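PDB 3ON2: probable transcriptional regulator from Rhodococcus jostii, which is of unknown function but probably binds DNA as a transcriptional regulator of the TetR family. Local coordinates for residues 140-143 / 147-150. Numbering follows the deposited sequence.
Sequences TEAQ and DIGP
The C-terminal end of helix 122-144 is closed by Ala142 and Asp147, where Asp147 N returns to Ala142 O in a six-to-one bond, consistent with a Schellman-type C-cap. Asp147 N donates to Ala142 O at 3.0 Å, five residues back rather than the four of the alpha-helix. The donor lies almost in line with the C=O bond (170°), so the last turn keeps a partner for this carbonyl as the chain leaves the helix. One residue on, an apolar contact backs the bond: Ile148 CG1 sits 3.9 Å from Ala142 CB. The same CG1 comes within 3.6 Å of Gln143 CG, and Ile148 CD1 within 3.7 Å of that carbon, so the gamma-delta arm of Ile148 lies across the aliphatic part of Gln143. A chi1 of 60° sets CG1 between the backbone N and carbonyl carbon of Ile148, which directs this arm at the helix. Phe90 of helix 86-103 and Trp193 of helix 181-196 also touch Ile148, making it a buried wedge between helices. Beyond CG the Gln143 chain is extended and carries its amide to the loop. There NE2 donates to Gly149 O at 3.3 Å with a nearly straight N-H path (169°), meeting a lone pair in the carbonyl plane. NE2 also bonds Gly151 O, its stronger partner, so one amide nitrogen holds two loop carbonyls. A leucine in place of Gln143 would probably leave the carbonyls of Gly149 and Gly151 without this shared donor and the loop less firmly tied. The backbone bond, the apolar contact of Ile148 and the Gln143 amide bonds together mark the loop that joins helix 122-144 to helix 153-172 in the all-helical C-terminal domain of a TetR-family protein.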
# COMPACT_ATOMS: atom_id res chain seq x y z
N THR A 140 -5.91 -18.50 -3.72
CA THR A 140 -6.92 -19.40 -4.33
C THR A 140 -6.32 -20.17 -5.50
O THR A 140 -6.49 -21.39 -5.58
CB THR A 140 -8.20 -18.63 -4.78
OG1 THR A 140 -8.71 -17.90 -3.66
CG2 THR A 140 -9.33 -19.57 -5.25
N GLU A 141 -5.58 -19.48 -6.36
CA GLU A 141 -4.87 -20.12 -7.49
C GLU A 141 -3.86 -21.14 -7.00
O GLU A 141 -3.68 -22.19 -7.62
CB GLU A 141 -4.18 -19.09 -8.40
CG GLU A 141 -5.15 -18.13 -9.13
CD GLU A 141 -4.45 -17.04 -9.99
OE1 GLU A 141 -3.20 -17.00 -10.02
OE2 GLU A 141 -5.17 -16.22 -10.64
N ALA A 142 -3.21 -20.85 -5.87
CA ALA A 142 -2.25 -21.79 -5.28
C ALA A 142 -2.94 -23.05 -4.78
O ALA A 142 -2.39 -24.15 -4.85
CB ALA A 142 -1.46 -21.13 -4.14
N GLN A 143 -4.15 -22.88 -4.26
CA GLN A 143 -4.92 -24.02 -3.80
C GLN A 143 -5.45 -24.84 -4.98
O GLN A 143 -5.58 -26.05 -4.87
CB GLN A 143 -6.08 -23.57 -2.95
CG GLN A 143 -5.66 -23.09 -1.59
CD GLN A 143 -6.79 -22.50 -0.84
OE1 GLN A 143 -7.53 -21.68 -1.38
NE2 GLN A 143 -6.92 -22.87 0.42
N ASP A 147 -0.71 -26.63 -4.67
CA ASP A 147 0.58 -26.36 -4.00
C ASP A 147 0.42 -26.24 -2.49
O ASP A 147 1.32 -26.60 -1.72
CB ASP A 147 1.25 -25.09 -4.57
CG ASP A 147 2.05 -25.35 -5.86
OD1 ASP A 147 2.11 -26.52 -6.31
OD2 ASP A 147 2.63 -24.39 -6.42
N ILE A 148 -0.72 -25.72 -2.07
CA ILE A 148 -1.01 -25.59 -0.65
C ILE A 148 -2.29 -26.33 -0.28
O ILE A 148 -3.10 -26.66 -1.15
CB ILE A 148 -1.06 -24.09 -0.18
CG1 ILE A 148 -2.14 -23.29 -0.92
CG2 ILE A 148 0.32 -23.44 -0.31
CD1 ILE A 148 -2.43 -21.89 -0.31
N GLY A 149 -2.47 -26.57 1.01
CA GLY A 149 -3.63 -27.29 1.53
C GLY A 149 -4.92 -26.48 1.58
O GLY A 149 -4.91 -25.28 1.33
N PRO A 150 -6.03 -27.15 1.92
CA PRO A 150 -7.38 -26.56 1.89
C PRO A 150 -7.58 -25.51 2.97
O PRO A 150 -6.79 -25.45 3.92
CB PRO A 150 -8.29 -27.76 2.20
CG PRO A 150 -7.42 -28.99 1.97
CD PRO A 150 -6.05 -28.55 2.38